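Local structure of similar to yteR (Bacilus subtilis) (Clostridium acetobutylicum, 4WU0) at residues 186-200 with 317-331. The protein probably hydrolyses unsaturated rhamnogalacturonan fragments of pectin, as a glycoside hydrolase of family GH105 related to YteR. Residues are numbered along the deposited sequence; the frame is centred on the assembly and turned at random.
Sequences WSNSETGLSPHFWGR and CYVAGLGGKDKRDGS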
ATOM      1  N   TRP A 186       2.256  22.997  -4.752  1.00 20.68           N
ATOM      2  CA  TRP A 186       1.455  22.356  -3.723  1.00 19.93           C
ATOM      3  C   TRP A 186       2.153  22.297  -2.370  1.00 19.58           C
ATOM      4  O   TRP A 186       1.522  21.958  -1.368  1.00 19.27           O
ATOM      5  CB  TRP A 186       1.042  20.942  -4.139  1.00 18.52           C
ATOM      6  CG  TRP A 186       2.161  20.008  -4.517  1.00 16.17           C
ATOM      7  CD1 TRP A 186       2.535  19.673  -5.782  1.00 21.03           C
ATOM      8  CD2 TRP A 186       3.042  19.268  -3.631  1.00 15.67           C
ATOM      9  NE1 TRP A 186       3.570  18.768  -5.745  1.00 19.16           N
ATOM     10  CE2 TRP A 186       3.903  18.512  -4.442  1.00 16.50           C
ATOM     11  CE3 TRP A 186       3.176  19.178  -2.239  1.00 16.66           C
ATOM     12  CZ2 TRP A 186       4.892  17.680  -3.913  1.00 15.86           C
ATOM     13  CZ3 TRP A 186       4.146  18.349  -1.716  1.00 18.95           C
ATOM     14  CH2 TRP A 186       4.994  17.612  -2.546  1.00 18.11           C
ATOM     15  N   SER A 187       3.446  22.611  -2.339  1.00 20.21           N
ATOM     16  CA  SER A 187       4.245  22.401  -1.140  1.00 19.27           C
ATOM     17  C   SER A 187       4.252  23.651  -0.280  1.00 18.80           C
ATOM     18  O   SER A 187       4.366  24.769  -0.782  1.00 20.27           O
ATOM     19  CB  SER A 187       5.670  21.955  -1.480  1.00 20.01           C
ATOM     20  OG  SER A 187       6.469  23.025  -1.949  1.00 20.77           O
ATOM     21  N   ASN A 188       4.114  23.437   1.026  1.00 18.01           N
ATOM     22  CA  ASN A 188       4.057  24.513   2.000  1.00 18.79           C
ATOM     23  C   ASN A 188       5.403  25.208   2.071  1.00 19.62           C
ATOM     24  O   ASN A 188       6.447  24.549   2.119  1.00 19.45           O
ATOM     25  CB  ASN A 188       3.645  23.939   3.358  1.00 18.47           C
ATOM     26  CG  ASN A 188       3.481  24.996   4.430  1.00 22.63           C
ATOM     27  OD1 ASN A 188       4.458  25.435   5.020  1.00 23.23           O
ATOM     28  ND2 ASN A 188       2.237  25.385   4.709  1.00 24.70           N
ATOM     29  N   SER A 189       5.385  26.539   2.049  1.00 21.88           N
ATOM     30  CA  SER A 189       6.638  27.299   2.007  1.00 21.59           C
ATOM     31  C   SER A 189       7.497  27.064   3.256  1.00 23.08           C
ATOM     32  O   SER A 189       8.717  27.171   3.191  1.00 26.14           O
ATOM     33  CB  SER A 189       6.381  28.799   1.807  1.00 25.64           C
ATOM     34  OG  SER A 189       5.919  29.378   3.011  1.00 31.94           O
ATOM     35  N   GLU A 190       6.881  26.700   4.381  1.00 21.51           N
ATOM     36  CA  GLU A 190       7.655  26.444   5.605  1.00 23.20           C
ATOM     37  C   GLU A 190       8.168  25.021   5.709  1.00 20.96           C
ATOM     38  O   GLU A 190       9.321  24.792   6.081  1.00 23.05           O
ATOM     39  CB  GLU A 190       6.827  26.706   6.870  1.00 24.54           C
ATOM     40  CG  GLU A 190       6.323  28.106   7.032  1.00 28.90           C
ATOM     41  CD  GLU A 190       5.460  28.261   8.275  1.00 41.45           C
ATOM     42  OE1 GLU A 190       5.633  27.466   9.228  1.00 34.00           O
ATOM     43  OE2 GLU A 190       4.610  29.179   8.293  1.00 41.39           O
ATOM     44  N   THR A 191       7.297  24.062   5.415  1.00 19.89           N
ATOM     45  CA  THR A 191       7.550  22.671   5.736  1.00 19.09           C
ATOM     46  C   THR A 191       7.763  21.789   4.515  1.00 18.32           C
ATOM     47  O   THR A 191       8.205  20.648   4.635  1.00 17.77           O
ATOM     48  CB  THR A 191       6.342  22.078   6.416  1.00 19.33           C
ATOM     49  OG1 THR A 191       5.241  22.166   5.502  1.00 18.33           O
ATOM     50  CG2 THR A 191       6.022  22.824   7.695  1.00 20.50           C
ATOM     51  N   GLY A 192       7.410  22.291   3.341  1.00 18.34           N
ATOM     52  CA  GLY A 192       7.497  21.479   2.134  1.00 17.71           C
ATOM     53  C   GLY A 192       6.352  20.497   1.975  1.00 16.77           C
ATOM     54  O   GLY A 192       6.329  19.725   1.026  1.00 16.26           O
ATOM     55  N   LEU A 193       5.404  20.517   2.897  1.00 16.64           N
ATOM     56  CA  LEU A 193       4.363  19.494   2.913  1.00 15.86           C
ATOM     57  C   LEU A 193       3.145  19.844   2.070  1.00 15.77           C
ATOM     58  O   LEU A 193       2.815  21.010   1.867  1.00 16.35           O
ATOM     59  CB  LEU A 193       3.923  19.208   4.341  1.00 15.86           C
ATOM     60  CG  LEU A 193       5.079  18.627   5.160  1.00 15.93           C
ATOM     61  CD1 LEU A 193       4.819  18.746   6.646  1.00 18.15           C
ATOM     62  CD2 LEU A 193       5.349  17.172   4.738  1.00 15.17           C
ATOM     63  N   SER A 194       2.477  18.795   1.598  1.00 15.11           N
ATOM     64  CA  SER A 194       1.223  18.961   0.875  1.00 15.05           C
ATOM     65  C   SER A 194       0.119  19.344   1.874  1.00 15.78           C
ATOM     66  O   SER A 194       0.327  19.276   3.077  1.00 15.35           O
ATOM     67  CB  SER A 194       0.882  17.681   0.111  1.00 14.42           C
ATOM     68  OG  SER A 194       0.700  16.585   0.993  1.00 14.92           O
ATOM     69  N   PRO A 195      -1.063  19.767   1.381  1.00 15.42           N
ATOM     70  CA  PRO A 195      -2.023  20.379   2.307  1.00 15.83           C
ATOM     71  C   PRO A 195      -2.839  19.440   3.200  1.00 15.54           C
ATOM     72  O   PRO A 195      -3.337  19.899   4.245  1.00 15.98           O
ATOM     73  CB  PRO A 195      -2.982  21.129   1.360  1.00 16.20           C
ATOM     74  CG  PRO A 195      -2.176  21.361   0.139  1.00 16.23           C
ATOM     75  CD  PRO A 195      -1.365  20.134  -0.016  1.00 15.57           C
ATOM     76  N   HIS A 196      -3.010  18.189   2.786  1.00 14.97           N
ATOM     77  CA  HIS A 196      -3.975  17.309   3.432  1.00 15.03           C
ATOM     78  C   HIS A 196      -3.509  15.909   3.756  1.00 14.26           C
ATOM     79  O   HIS A 196      -2.577  15.362   3.155  1.00 14.50           O
ATOM     80  CB  HIS A 196      -5.249  17.204   2.575  1.00 15.41           C
ATOM     81  CG  HIS A 196      -6.074  18.444   2.606  1.00 17.71           C
ATOM     82  ND1 HIS A 196      -6.748  18.846   3.735  1.00 16.52           N
ATOM     83  CD2 HIS A 196      -6.287  19.409   1.673  1.00 15.88           C
ATOM     84  CE1 HIS A 196      -7.363  19.990   3.495  1.00 18.95           C
ATOM     85  NE2 HIS A 196      -7.094  20.352   2.250  1.00 18.58           N
ATOM     86  N   PHE A 197      -4.229  15.336   4.714  1.00 14.37           N
ATOM     87  CA  PHE A 197      -4.085  13.934   5.083  1.00 14.00           C
ATOM     88  C   PHE A 197      -5.041  13.115   4.227  1.00 13.80           C
ATOM     89  O   PHE A 197      -6.256  13.140   4.416  1.00 15.28           O
ATOM     90  CB  PHE A 197      -4.394  13.727   6.566  1.00 14.38           C
ATOM     91  CG  PHE A 197      -3.667  14.672   7.477  1.00 14.80           C
ATOM     92  CD1 PHE A 197      -2.275  14.683   7.536  1.00 14.63           C
ATOM     93  CD2 PHE A 197      -4.380  15.531   8.291  1.00 15.49           C
ATOM     94  CE1 PHE A 197      -1.637  15.563   8.390  1.00 15.17           C
ATOM     95  CE2 PHE A 197      -3.759  16.419   9.137  1.00 16.02           C
ATOM     96  CZ  PHE A 197      -2.380  16.438   9.189  1.00 15.87           C
ATOM     97  N   TRP A 198      -4.468  12.409   3.266  1.00 14.68           N
ATOM     98  CA  TRP A 198      -5.223  11.563   2.347  1.00 13.22           C
ATOM     99  C   TRP A 198      -5.291  10.155   2.901  1.00 13.35           C
ATOM    100  O   TRP A 198      -4.275   9.587   3.300  1.00 13.63           O
ATOM    101  CB  TRP A 198      -4.539  11.564   0.979  1.00 12.96           C
ATOM    102  CG  TRP A 198      -5.246  10.768  -0.064  1.00 12.96           C
ATOM    103  CD1 TRP A 198      -6.587  10.637  -0.235  1.00 13.34           C
ATOM    104  CD2 TRP A 198      -4.633   9.965  -1.082  1.00 12.70           C
ATOM    105  NE1 TRP A 198      -6.846   9.812  -1.309  1.00 13.60           N
ATOM    106  CE2 TRP A 198      -5.659   9.390  -1.840  1.00 12.94           C
ATOM    107  CE3 TRP A 198      -3.308   9.680  -1.419  1.00 12.39           C
ATOM    108  CZ2 TRP A 198      -5.403   8.542  -2.920  1.00 12.88           C
ATOM    109  CZ3 TRP A 198      -3.063   8.849  -2.482  1.00 12.40           C
ATOM    110  CH2 TRP A 198      -4.107   8.292  -3.224  1.00 13.53           C
ATOM    111  N   GLY A 199      -6.497   9.602   2.942  1.00 13.31           N
ATOM    112  CA  GLY A 199      -6.723   8.284   3.503  1.00 13.59           C
ATOM    113  C   GLY A 199      -5.813   7.204   2.953  1.00 13.58           C
ATOM    114  O   GLY A 199      -5.155   6.473   3.705  1.00 13.13           O
ATOM    115  N   ARG A 200      -5.778   7.072   1.633  1.00 11.85           N
ATOM    116  CA  ARG A 200      -4.989   5.991   1.058  1.00 11.42           C
ATOM    117  C   ARG A 200      -3.487   6.169   1.326  1.00 11.25           C
ATOM    118  O   ARG A 200      -2.784   5.185   1.533  1.00 11.82           O
ATOM    119  CB  ARG A 200      -5.264   5.819  -0.439  1.00 11.73           C
ATOM    120  CG  ARG A 200      -4.333   4.783  -1.061  1.00 12.25           C
ATOM    121  CD  ARG A 200      -4.842   4.086  -2.314  1.00 12.56           C
ATOM    122  NE  ARG A 200      -4.884   4.933  -3.505  1.00 12.63           N
ATOM    123  CZ  ARG A 200      -5.979   5.224  -4.197  1.00 13.89           C
ATOM    124  NH1 ARG A 200      -5.876   5.955  -5.291  1.00 13.69           N
ATOM    125  NH2 ARG A 200      -7.169   4.754  -3.847  1.00 14.44           N
ATOM    126  N   CYS A 317     -11.275   5.575  -4.299  1.00 12.65           N
ATOM    127  CA  CYS A 317     -10.689   6.699  -5.032  1.00 11.78           C
ATOM    128  C   CYS A 317      -9.814   6.128  -6.139  1.00 10.57           C
ATOM    129  O   CYS A 317      -8.867   5.415  -5.854  1.00 13.75           O
ATOM    130  CB  CYS A 317      -9.841   7.560  -4.098  1.00 11.22           C
ATOM    131  SG  CYS A 317      -8.973   8.872  -5.026  1.00 14.72           S
ATOM    132  N   TYR A 318     -10.097   6.436  -7.394  1.00 12.05           N
ATOM    133  CA  TYR A 318      -9.382   5.784  -8.483  1.00 11.93           C
ATOM    134  C   TYR A 318      -7.872   6.121  -8.492  1.00 13.62           C
ATOM    135  O   TYR A 318      -7.027   5.246  -8.735  1.00 15.26           O
ATOM    136  CB  TYR A 318     -10.020   6.120  -9.832  1.00 15.02           C
ATOM    137  CG  TYR A 318      -9.258   5.578 -11.021  1.00 12.65           C
ATOM    138  CD1 TYR A 318      -9.042   4.208 -11.180  1.00 14.51           C
ATOM    139  CD2 TYR A 318      -8.728   6.436 -11.970  1.00 17.59           C
ATOM    140  CE1 TYR A 318      -8.329   3.728 -12.258  1.00 18.32           C
ATOM    141  CE2 TYR A 318      -8.026   5.959 -13.051  1.00 19.81           C
ATOM    142  CZ  TYR A 318      -7.827   4.606 -13.189  1.00 19.60           C
ATOM    143  OH  TYR A 318      -7.114   4.134 -14.275  1.00 24.69           O
ATOM    144  N   VAL A 319      -7.564   7.393  -8.278  1.00 12.96           N
ATOM    145  CA  VAL A 319      -6.202   7.909  -8.388  1.00 14.07           C
ATOM    146  C   VAL A 319      -6.136   9.255  -7.682  1.00 12.06           C
ATOM    147  O   VAL A 319      -7.089  10.022  -7.689  1.00 15.31           O
ATOM    148  CB  VAL A 319      -5.764   8.067  -9.873  1.00 15.41           C
ATOM    149  CG1 VAL A 319      -6.631   9.102 -10.601  1.00 18.16           C
ATOM    150  CG2 VAL A 319      -4.282   8.436  -9.980  1.00 19.33           C
ATOM    151  N   ALA A 320      -5.013   9.523  -7.046  1.00 13.66           N
ATOM    152  CA  ALA A 320      -4.689  10.866  -6.578  1.00 15.78           C
ATOM    153  C   ALA A 320      -3.177  11.001  -6.569  1.00 15.40           C
ATOM    154  O   ALA A 320      -2.449  10.007  -6.426  1.00 16.38           O
ATOM    155  CB  ALA A 320      -5.228  11.127  -5.204  1.00 16.22           C
ATOM    156  N   GLY A 321      -2.720  12.234  -6.736  1.00 15.70           N
ATOM    157  CA  GLY A 321      -1.315  12.557  -6.674  1.00 13.71           C
ATOM    158  C   GLY A 321      -1.127  14.059  -6.646  1.00 13.91           C
ATOM    159  O   GLY A 321      -2.097  14.808  -6.577  1.00 16.90           O
ATOM    160  N   LEU A 322       0.130  14.502  -6.685  1.00 14.65           N
ATOM    161  CA  LEU A 322       0.462  15.904  -6.593  1.00 15.13           C
ATOM    162  C   LEU A 322       1.257  16.328  -7.826  1.00 15.96           C
ATOM    163  O   LEU A 322       1.996  15.533  -8.413  1.00 16.52           O
ATOM    164  CB  LEU A 322       1.247  16.169  -5.300  1.00 17.25           C
ATOM    165  CG  LEU A 322       0.309  15.900  -4.115  1.00 29.77           C
ATOM    166  CD1 LEU A 322       1.035  15.551  -2.862  1.00 36.73           C
ATOM    167  CD2 LEU A 322      -0.581  17.112  -3.893  1.00 24.86           C
ATOM    168  N   GLY A 323       1.108  17.587  -8.200  1.00 16.33           N
ATOM    169  CA  GLY A 323       1.845  18.143  -9.323  1.00 17.42           C
ATOM    170  C   GLY A 323       1.562  17.385 -10.601  1.00 17.76           C
ATOM    171  O   GLY A 323       0.426  17.006 -10.862  1.00 17.18           O
ATOM    172  N   GLY A 324       2.599  17.159 -11.402  1.00 20.72           N
ATOM    173  CA  GLY A 324       2.446  16.478 -12.674  1.00 22.18           C
ATOM    174  C   GLY A 324       1.853  17.383 -13.745  1.00 21.87           C
ATOM    175  O   GLY A 324       1.747  18.593 -13.558  1.00 21.22           O
ATOM    176  N   LYS A 325       1.448  16.781 -14.861  1.00 31.86           N
ATOM    177  CA  LYS A 325       1.025  17.546 -16.027  1.00 34.71           C
ATOM    178  C   LYS A 325      -0.212  18.393 -15.722  1.00 29.97           C
ATOM    179  O   LYS A 325      -0.366  19.484 -16.279  1.00 34.37           O
ATOM    180  CB  LYS A 325       0.762  16.620 -17.223  1.00 41.78           C
ATOM    181  CG  LYS A 325      -0.472  15.729 -17.089  1.00 47.71           C
ATOM    182  CD  LYS A 325      -0.845  15.086 -18.424  1.00 50.59           C
ATOM    183  CE  LYS A 325      -2.226  14.427 -18.373  1.00 53.50           C
ATOM    184  NZ  LYS A 325      -2.726  14.107 -19.743  1.00 60.25           N
ATOM    185  N   ASP A 326      -1.070  17.894 -14.834  1.00 30.44           N
ATOM    186  CA  ASP A 326      -2.292  18.605 -14.458  1.00 29.41           C
ATOM    187  C   ASP A 326      -2.118  19.519 -13.242  1.00 29.41           C
ATOM    188  O   ASP A 326      -3.088  20.115 -12.767  1.00 29.84           O
ATOM    189  CB  ASP A 326      -3.428  17.611 -14.228  1.00 30.71           C
ATOM    190  CG  ASP A 326      -3.818  16.875 -15.504  1.00 41.28           C
ATOM    191  OD1 ASP A 326      -3.778  17.508 -16.575  1.00 42.44           O
ATOM    192  OD2 ASP A 326      -4.144  15.673 -15.431  1.00 45.92           O
ATOM    193  N   LYS A 327      -0.883  19.634 -12.756  1.00 22.16           N
ATOM    194  CA  LYS A 327      -0.527  20.580 -11.700  1.00 20.69           C
ATOM    195  C   LYS A 327      -1.474  20.422 -10.516  1.00 21.97           C
ATOM    196  O   LYS A 327      -2.082  21.388 -10.048  1.00 26.14           O
ATOM    197  CB  LYS A 327      -0.550  22.015 -12.225  1.00 29.13           C
ATOM    198  CG  LYS A 327       0.257  22.218 -13.513  1.00 36.76           C
ATOM    199  CD  LYS A 327       0.313  23.698 -13.885  1.00 46.92           C
ATOM    200  CE  LYS A 327       1.140  23.952 -15.149  1.00 50.10           C
ATOM    201  NZ  LYS A 327       0.465  23.404 -16.364  1.00 56.83           N
ATOM    202  N   ARG A 328      -1.584  19.185 -10.052  1.00 17.44           N
ATOM    203  CA  ARG A 328      -2.477  18.816  -8.967  1.00 16.09           C
ATOM    204  C   ARG A 328      -2.026  19.480  -7.673  1.00 18.00           C
ATOM    205  O   ARG A 328      -0.872  19.331  -7.281  1.00 17.03           O
ATOM    206  CB  ARG A 328      -2.505  17.299  -8.825  1.00 15.20           C
ATOM    207  CG  ARG A 328      -2.987  16.596 -10.088  1.00 16.21           C
ATOM    208  CD  ARG A 328      -2.747  15.103 -10.055  1.00 18.38           C
ATOM    209  NE  ARG A 328      -1.321  14.791 -10.063  1.00 15.93           N
ATOM    210  CZ  ARG A 328      -0.823  13.555 -10.129  1.00 17.22           C
ATOM    211  NH1 ARG A 328      -1.654  12.511 -10.212  1.00 18.44           N
ATOM    212  NH2 ARG A 328       0.497  13.358 -10.117  1.00 19.49           N
ATOM    213  N   ASP A 329      -2.920  20.231  -7.034  1.00 16.05           N
ATOM    214  CA  ASP A 329      -2.492  21.160  -5.981  1.00 16.85           C
ATOM    215  C   ASP A 329      -2.697  20.637  -4.563  1.00 16.47           C
ATOM    216  O   ASP A 329      -2.306  21.292  -3.606  1.00 16.94           O
ATOM    217  CB  ASP A 329      -3.099  22.567  -6.164  1.00 16.85           C
ATOM    218  CG  ASP A 329      -4.592  22.640  -5.885  1.00 20.37           C
ATOM    219  OD1 ASP A 329      -5.216  21.650  -5.442  1.00 18.77           O
ATOM    220  OD2 ASP A 329      -5.146  23.741  -6.120  1.00 21.37           O
ATOM    221  N   GLY A 330      -3.290  19.460  -4.429  1.00 16.66           N
ATOM    222  CA  GLY A 330      -3.435  18.848  -3.121  1.00 17.30           C
ATOM    223  C   GLY A 330      -4.444  19.528  -2.221  1.00 14.65           C
ATOM    224  O   GLY A 330      -4.543  19.209  -1.027  1.00 14.58           O
ATOM    225  N   SER A 331      -5.241  20.426  -2.792  1.00 15.64           N
ATOM    226  CA  SER A 331      -6.323  21.060  -2.049  1.00 16.93           C
ATOM    227  C   SER A 331      -7.458  20.083  -1.777  1.00 14.33           C
ATOM    228  O   SER A 331      -7.546  19.014  -2.379  1.00 14.85           O
ATOM    229  CB  SER A 331      -6.892  22.242  -2.825  1.00 17.79           C
ATOM    230  OG  SER A 331      -7.510  21.795  -4.029  1.00 15.32           O
TER
HETATM  231  O   HOH W   1       4.555  16.609  -7.533  1.00 17.26           O
HETATM  232  O   HOH W   2      -3.414   6.883  -6.736  1.00 13.86           O
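Two long loops of the helical GH105 domain meet here: residues 186-200, leading into helix 199-215, and residues 317-331, running from strand 311-317 to helix 332-337. Leu-322 lays its CB over the Trp-186 indole, 3.6 Å from the centroid of the five-membered ring and 13° off its normal, a CH-pi contact; CB of Ser-187 lies over the opposite face. Water 1 links Trp-186 NE1 to Leu-322 O, weakly on the carbonyl side. One terminal methyl of Leu-322, CD1, reaches Ser-194 CB at 3.7 Å, while Ser-194 OG bonds to Ala-177 N. Gly-330 O packs against the Pro-195 ring, 3.4 Å from its CG, and lies at the edge of the His-196 ring, 3.2 Å from CD2; this buried carbonyl has no hydrogen-bond partner. Further along, Trp-198 is sandwiched between Ala-320 CB, 3.5 Å from CZ2, and Arg-200 CB on the opposite face. Arg-200, its chain bent at chi3 (71°), brings NH2 in the carbonyl plane to a lone pair of Cys-317 O at 2.7 Å; NH1 adds a weak bond to the same oxygen, and NH2 also bonds Ser-265 OG. Water 2 joins NH1 to Ala-320 N. Beside the type I turn 324-327, Arg-328 N and NE both donate to Gly-323 O from opposite faces of its plane. The contact thus joins two inter-helix connections of an (alpha/alpha)6-barrel, the fold of the GH88 and GH105 families.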